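Local atomic coordinates of glycosyl hydrolase (Rhizobium leguminosarum bv. trifolii, PDB entry 5NDX), a protein that probably hydrolyses O-glycosyl bonds as a family 39 glycoside hydrolase, a bacterial orthologue of human alpha-L-iduronidase. Residues D171-A185 / P211-G223. The protein carries 2 engineered substitutions. Sequence-based numbering, arbitrary orientation.
Sequences DAIDPSLPMGGPGTA and PPRIDYISIHEKG. With 8U8 ((2~{R},3~{S},4~{S},5~{R},6~{S})-6-(4-methyl-2-oxidanylidene-chromen-7-yl)oxy-3,4,5-tris(oxidanyl)oxane-2-carboxylic acid), chain M; 8U8 ((2~{R},3~{S},4~{S},5~{R},6~{S})-6-(4-methyl-2-oxidanylidene-chromen-7-yl)oxy-3,4,5-tris(oxidanyl)oxane-2-carboxylic acid), chain N.
Asp171 OD1 is gripped twice by Arg213, from NE at 2.9 Å and from NH2 at 2.8 Å, with carboxylate and guanidinium nearly coplanar (17° apart). The NE bond uses the syn lone pair of OD1, while NH2 meets that atom nearly along its C-O direction. NH1 turns to Leu177 O, 2.7 Å away, and forms a salt bridge with Asp215 OD2; Pro175 O sits over the guanidinium face. A methionine in place of Arg213 would probably leave Asp171 without its counter-charge and take the NH1 donor from Leu177 O. Asp215 also clasps Met179 at both ends: OD2 takes Met179 N on its anti lone pair, and the backbone N of Asp215 donates to Met179 O at 2.8 Å. Beyond this clasp run 179-184 and 216-219, adjacent parallel strands of the eight-stranded TIM barrel, joined through helix 190-200 as a beta-alpha-beta unit. The Tyr216 ring, swung between its backbone N and carbonyl carbon (chi1 66°), lies over Gly180, whose CA is 3.5 Å from the ring centroid in a CH-pi contact; a CB there would clash with CZ. 8U8 of chain N lies against the opposite face, and Tyr216 OH is hydrogen-bonded to Phe141 O. After the cis peptide before Pro182, Gly183 N donates to Ser218 O, 2.9 Å away. At the C-terminal end, His220 N makes an almost straight bond (177°) to Thr184 O. The imidazole of His220, hydrogen-bonded through ND1 to Asp264 OD1, lines the pocket of 8U8 of chain M with Ala185 and Lys222, whose NZ donates to O6 of that ligand at 2.9 Å.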
loop_
_atom_site.group_PDB
_atom_site.type_symbol
_atom_site.label_atom_id
_atom_site.label_comp_id
_atom_site.label_asym_id
_atom_site.label_seq_id
_atom_site.Cartn_x
_atom_site.Cartn_y
_atom_site.Cartn_z
ATOM N N ASP A 171 -8.700 9.770 -25.638
ATOM C CA ASP A 171 -9.622 10.842 -26.097
ATOM C C ASP A 171 -10.722 10.316 -27.038
ATOM O O ASP A 171 -11.835 10.804 -26.961
ATOM C CB ASP A 171 -8.874 12.023 -26.750
ATOM C CG ASP A 171 -8.172 12.920 -25.723
ATOM O OD1 ASP A 171 -8.235 12.604 -24.519
ATOM O OD2 ASP A 171 -7.556 13.947 -26.099
ATOM N N ALA A 172 -10.440 9.281 -27.849
ATOM C CA ALA A 172 -11.489 8.701 -28.716
ATOM C C ALA A 172 -12.718 8.241 -27.937
ATOM O O ALA A 172 -13.793 8.274 -28.459
ATOM C CB ALA A 172 -10.955 7.546 -29.553
ATOM N N ILE A 173 -12.566 7.801 -26.701
ATOM C CA ILE A 173 -13.707 7.370 -25.913
ATOM C C ILE A 173 -14.018 8.401 -24.843
ATOM O O ILE A 173 -15.191 8.656 -24.593
ATOM C CB ILE A 173 -13.435 6.039 -25.188
ATOM C CG1 ILE A 173 -13.199 4.900 -26.181
ATOM C CG2 ILE A 173 -14.578 5.705 -24.210
ATOM C CD1 ILE A 173 -14.457 4.153 -26.586
ATOM N N ASP A 174 -13.003 8.948 -24.146
ATOM C CA ASP A 174 -13.295 9.809 -22.986
ATOM C C ASP A 174 -12.100 10.636 -22.551
ATOM O O ASP A 174 -11.199 10.105 -21.880
ATOM C CB ASP A 174 -13.819 8.933 -21.841
ATOM C CG ASP A 174 -14.384 9.724 -20.693
ATOM O OD1 ASP A 174 -14.252 10.977 -20.629
ATOM O OD2 ASP A 174 -14.945 9.042 -19.811
ATOM N N PRO A 175 -12.082 11.935 -22.904
ATOM C CA PRO A 175 -10.938 12.774 -22.556
ATOM C C PRO A 175 -10.757 13.086 -21.076
ATOM O O PRO A 175 -9.712 13.629 -20.688
ATOM C CB PRO A 175 -11.207 14.091 -23.323
ATOM C CG PRO A 175 -12.171 13.718 -24.386
ATOM C CD PRO A 175 -13.058 12.715 -23.696
ATOM N N SER A 176 -11.756 12.775 -20.261
ATOM C CA SER A 176 -11.593 12.915 -18.841
ATOM C C SER A 176 -10.878 11.685 -18.182
ATOM O O SER A 176 -10.712 11.664 -16.977
ATOM C CB SER A 176 -12.971 13.188 -18.210
ATOM O OG SER A 176 -13.725 12.009 -18.284
ATOM N N LEU A 177 -10.473 10.664 -18.940
ATOM C CA LEU A 177 -9.658 9.592 -18.363
ATOM C C LEU A 177 -8.254 10.172 -18.114
ATOM O O LEU A 177 -7.575 10.599 -19.082
ATOM C CB LEU A 177 -9.567 8.372 -19.283
ATOM C CG LEU A 177 -10.932 7.720 -19.503
ATOM C CD1 LEU A 177 -10.871 6.713 -20.640
ATOM C CD2 LEU A 177 -11.524 7.103 -18.241
ATOM N N PRO A 178 -7.815 10.218 -16.852
ATOM C CA PRO A 178 -6.534 10.934 -16.647
ATOM C C PRO A 178 -5.304 10.228 -17.249
ATOM O O PRO A 178 -5.237 9.003 -17.266
ATOM C CB PRO A 178 -6.431 11.013 -15.124
ATOM C CG PRO A 178 -7.805 10.821 -14.618
ATOM C CD PRO A 178 -8.431 9.850 -15.562
ATOM N N MET A 179 -4.424 11.014 -17.848
ATOM C CA MET A 179 -3.225 10.526 -18.483
ATOM C C MET A 179 -2.041 11.305 -17.952
ATOM O O MET A 179 -2.118 12.519 -17.773
ATOM C CB MET A 179 -3.259 10.717 -19.982
ATOM C CG MET A 179 -2.008 10.176 -20.677
ATOM S SD MET A 179 -1.834 8.381 -20.489
ATOM C CE MET A 179 -0.121 8.115 -20.969
ATOM N N GLY A 180 -0.944 10.611 -17.725
ATOM C CA GLY A 180 0.258 11.273 -17.247
ATOM C C GLY A 180 1.487 10.452 -17.449
ATOM O O GLY A 180 1.441 9.359 -18.016
ATOM N N GLY A 181 2.605 11.015 -17.008
ATOM C CA GLY A 181 3.890 10.418 -17.238
ATOM C C GLY A 181 4.980 11.386 -16.883
ATOM O O GLY A 181 4.706 12.427 -16.282
ATOM N N PRO A 182 6.210 11.082 -17.239
ATOM C CA PRO A 182 6.645 9.885 -17.973
ATOM C C PRO A 182 7.015 8.650 -17.133
ATOM O O PRO A 182 7.395 7.626 -17.700
ATOM C CB PRO A 182 7.913 10.376 -18.684
ATOM C CG PRO A 182 8.443 11.477 -17.800
ATOM C CD PRO A 182 7.302 12.039 -16.993
ATOM N N GLY A 183 6.893 8.707 -15.811
ATOM C CA GLY A 183 7.359 7.595 -14.967
ATOM C C GLY A 183 8.841 7.246 -15.141
ATOM O O GLY A 183 9.212 6.065 -15.226
ATOM N N THR A 184 9.673 8.280 -15.202
ATOM C CA THR A 184 11.105 8.132 -15.415
ATOM C C THR A 184 11.857 7.802 -14.121
ATOM O O THR A 184 11.456 8.234 -13.024
ATOM C CB THR A 184 11.702 9.402 -16.074
ATOM O OG1 THR A 184 11.091 10.580 -15.529
ATOM C CG2 THR A 184 11.462 9.362 -17.590
ATOM N N ALA A 185 12.951 7.052 -14.268
ATOM C CA ALA A 185 13.717 6.559 -13.128
ATOM C C ALA A 185 14.833 7.507 -12.669
ATOM O O ALA A 185 15.222 7.472 -11.512
ATOM C CB ALA A 185 14.320 5.200 -13.445
ATOM N N PRO A 211 -0.192 20.678 -28.149
ATOM C CA PRO A 211 0.437 19.561 -27.440
ATOM C C PRO A 211 -0.590 18.571 -26.896
ATOM O O PRO A 211 -1.703 18.969 -26.566
ATOM C CB PRO A 211 1.192 20.255 -26.299
ATOM C CG PRO A 211 0.394 21.485 -26.037
ATOM C CD PRO A 211 -0.211 21.917 -27.348
ATOM N N PRO A 212 -0.226 17.278 -26.808
ATOM C CA PRO A 212 -1.114 16.344 -26.101
ATOM C C PRO A 212 -1.264 16.743 -24.625
ATOM O O PRO A 212 -0.353 17.340 -24.043
ATOM C CB PRO A 212 -0.378 15.012 -26.230
ATOM C CG PRO A 212 1.047 15.410 -26.247
ATOM C CD PRO A 212 1.080 16.655 -27.094
ATOM N N ARG A 213 -2.436 16.496 -24.070
ATOM C CA ARG A 213 -2.707 16.837 -22.676
ATOM C C ARG A 213 -1.833 16.002 -21.718
ATOM O O ARG A 213 -1.364 14.900 -22.068
ATOM C CB ARG A 213 -4.177 16.625 -22.344
ATOM C CG ARG A 213 -4.651 15.174 -22.403
ATOM C CD ARG A 213 -6.118 15.102 -21.981
ATOM N NE ARG A 213 -6.688 13.802 -22.349
ATOM C CZ ARG A 213 -6.797 12.732 -21.546
ATOM N NH1 ARG A 213 -6.392 12.769 -20.266
ATOM N NH2 ARG A 213 -7.339 11.609 -22.026
ATOM N N ILE A 214 -1.599 16.566 -20.542
ATOM C CA ILE A 214 -0.958 15.852 -19.443
ATOM C C ILE A 214 -1.656 16.291 -18.162
ATOM O O ILE A 214 -1.756 17.484 -17.869
ATOM C CB ILE A 214 0.575 16.048 -19.420
ATOM C CG1 ILE A 214 1.203 15.215 -18.286
ATOM C CG2 ILE A 214 0.953 17.512 -19.270
ATOM C CD1 ILE A 214 2.713 15.024 -18.412
ATOM N N ASP A 215 -2.197 15.318 -17.435
ATOM C CA ASP A 215 -2.981 15.590 -16.242
ATOM C C ASP A 215 -2.148 15.496 -14.976
ATOM O O ASP A 215 -2.568 15.991 -13.965
ATOM C CB ASP A 215 -4.137 14.629 -16.180
ATOM C CG ASP A 215 -5.096 14.805 -17.369
ATOM O OD1 ASP A 215 -5.537 15.934 -17.571
ATOM O OD2 ASP A 215 -5.370 13.848 -18.111
ATOM N N TYR A 216 -0.976 14.870 -15.038
ATOM C CA TYR A 216 -0.075 14.783 -13.858
ATOM C C TYR A 216 1.320 14.435 -14.337
ATOM O O TYR A 216 1.494 13.826 -15.393
ATOM C CB TYR A 216 -0.619 13.773 -12.796
ATOM C CG TYR A 216 -0.612 12.360 -13.297
ATOM C CD1 TYR A 216 0.528 11.589 -13.210
ATOM C CD2 TYR A 216 -1.722 11.813 -13.944
ATOM C CE1 TYR A 216 0.567 10.279 -13.711
ATOM C CE2 TYR A 216 -1.694 10.529 -14.455
ATOM C CZ TYR A 216 -0.541 9.750 -14.320
ATOM O OH TYR A 216 -0.454 8.461 -14.834
ATOM N N ILE A 217 2.310 14.790 -13.529
ATOM C CA ILE A 217 3.681 14.478 -13.801
ATOM C C ILE A 217 4.174 13.399 -12.837
ATOM O O ILE A 217 4.111 13.577 -11.624
ATOM C CB ILE A 217 4.528 15.759 -13.688
ATOM C CG1 ILE A 217 4.081 16.758 -14.773
ATOM C CG2 ILE A 217 5.996 15.435 -13.883
ATOM C CD1 ILE A 217 4.482 18.175 -14.481
ATOM N N SER A 218 4.694 12.296 -13.377
ATOM C CA SER A 218 5.159 11.206 -12.553
ATOM C C SER A 218 6.633 10.906 -12.756
ATOM O O SER A 218 7.121 10.869 -13.896
ATOM C CB SER A 218 4.332 9.941 -12.777
ATOM O OG SER A 218 4.425 9.520 -14.097
ATOM N N ILE A 219 7.313 10.668 -11.640
ATOM C CA ILE A 219 8.691 10.207 -11.596
ATOM C C ILE A 219 8.848 9.119 -10.532
ATOM O O ILE A 219 7.950 8.982 -9.693
ATOM C CB ILE A 219 9.633 11.372 -11.237
ATOM C CG1 ILE A 219 9.255 12.024 -9.922
ATOM C CG2 ILE A 219 9.603 12.430 -12.337
ATOM C CD1 ILE A 219 10.215 13.134 -9.529
ATOM N N HIS A 220 9.943 8.342 -10.580
ATOM C CA HIS A 220 10.351 7.520 -9.450
ATOM C C HIS A 220 11.556 8.175 -8.772
ATOM O O HIS A 220 12.542 8.496 -9.423
ATOM C CB HIS A 220 10.924 6.111 -9.731
ATOM C CG HIS A 220 10.410 5.414 -10.910
ATOM N ND1 HIS A 220 9.130 5.573 -11.375
ATOM C CD2 HIS A 220 10.988 4.476 -11.687
ATOM C CE1 HIS A 220 8.924 4.756 -12.382
ATOM N NE2 HIS A 220 10.049 4.118 -12.626
ATOM N N GLU A 221 11.486 8.252 -7.472
ATOM C CA GLU A 221 12.603 8.703 -6.645
ATOM C C GLU A 221 12.657 7.797 -5.422
ATOM O O GLU A 221 11.672 7.669 -4.677
ATOM C CB GLU A 221 12.445 10.173 -6.233
ATOM C CG GLU A 221 12.458 11.207 -7.373
ATOM C CD GLU A 221 13.799 11.292 -8.119
ATOM O OE1 GLU A 221 14.786 10.611 -7.694
ATOM O OE2 GLU A 221 13.865 12.024 -9.157
ATOM N N LYS A 222 13.805 7.179 -5.236
ATOM C CA LYS A 222 14.058 6.194 -4.201
ATOM C C LYS A 222 15.168 6.614 -3.285
ATOM O O LYS A 222 15.971 7.493 -3.596
ATOM C CB LYS A 222 14.366 4.844 -4.846
ATOM C CG LYS A 222 13.259 4.443 -5.805
ATOM C CD LYS A 222 13.174 2.941 -6.036
ATOM C CE LYS A 222 12.238 2.524 -7.194
ATOM N NZ LYS A 222 11.653 1.149 -7.001
ATOM N N GLY A 223 15.197 5.996 -2.120
ATOM C CA GLY A 223 16.082 6.460 -1.056
ATOM C C GLY A 223 17.578 6.226 -1.238
ATOM O O GLY A 223 18.392 7.006 -0.777
HETATM C C15 8U8 M . 18.078 -0.284 -14.930
HETATM C C13 8U8 M . 17.712 0.856 -14.179
HETATM C C14 8U8 M . 18.469 2.022 -14.326
HETATM C C16 8U8 M . 18.118 3.183 -13.631
HETATM O O9 8U8 M . 18.849 4.160 -13.786
HETATM O O8 8U8 M . 17.035 3.206 -12.775
HETATM C C11 8U8 M . 16.203 2.117 -12.695
HETATM C C10 8U8 M . 15.036 2.213 -11.929
HETATM C C12 8U8 M . 16.541 0.922 -13.387
HETATM C C7 8U8 M . 15.640 -0.158 -13.301
HETATM C C8 8U8 M . 14.472 -0.055 -12.537
HETATM C C9 8U8 M . 14.164 1.123 -11.835
HETATM O O2 8U8 M . 13.007 1.284 -11.098
HETATM C C5 8U8 M . 12.249 0.172 -10.481
HETATM O O1 8U8 M . 13.169 -0.676 -9.775
HETATM C C1 8U8 M . 12.747 -1.933 -9.411
HETATM C C6 8U8 M . 13.328 -2.082 -8.123
HETATM O O7 8U8 M . 13.555 -3.231 -7.765
HETATM O O6 8U8 M . 13.517 -1.057 -7.494
HETATM C C2 8U8 M . 11.215 -2.130 -9.196
HETATM O O5 8U8 M . 10.846 -1.561 -7.922
HETATM C C3 8U8 M . 10.329 -1.561 -10.389
HETATM O O4 8U8 M . 9.716 -2.608 -11.058
HETATM C C4 8U8 M . 11.176 -0.697 -11.377
HETATM O O3 8U8 M . 10.240 0.067 -12.242
HETATM C C15 8U8 N . -1.724 9.165 -10.617
HETATM C C13 8U8 N . -2.500 10.120 -9.955
HETATM C C14 8U8 N . -2.625 11.400 -10.479
HETATM C C16 8U8 N . -3.458 12.325 -9.865
HETATM O O9 8U8 N . -3.514 13.465 -10.308
HETATM O O8 8U8 N . -4.098 12.014 -8.706
HETATM C C11 8U8 N . -4.029 10.761 -8.211
HETATM C C10 8U8 N . -4.794 10.522 -7.096
HETATM C C12 8U8 N . -3.231 9.795 -8.807
HETATM C C7 8U8 N . -3.231 8.522 -8.237
HETATM C C8 8U8 N . -3.997 8.279 -7.102
HETATM C C9 8U8 N . -4.794 9.269 -6.523
HETATM O O2 8U8 N . -5.544 8.969 -5.414
HETATM C C5 8U8 N . -6.686 9.806 -5.091
HETATM O O1 8U8 N . -6.071 10.832 -4.293
HETATM C C1 8U8 N . -6.927 11.805 -3.651
HETATM C C6 8U8 N . -7.688 12.687 -4.702
HETATM O O7 8U8 N . -7.196 12.833 -5.839
HETATM O O6 8U8 N . -8.788 13.143 -4.354
HETATM C C2 8U8 N . -7.880 11.009 -2.763
HETATM O O5 8U8 N . -8.792 11.875 -2.019
HETATM C C3 8U8 N . -8.669 9.988 -3.614
HETATM O O4 8U8 N . -9.462 9.228 -2.740
HETATM C C4 8U8 N . -7.700 9.037 -4.317
HETATM O O3 8U8 N . -8.384 8.144 -5.199
HETATM O O HOH W 1 -8.377 14.047 -18.269
HETATM O O HOH W 2 15.281 8.886 -9.426
#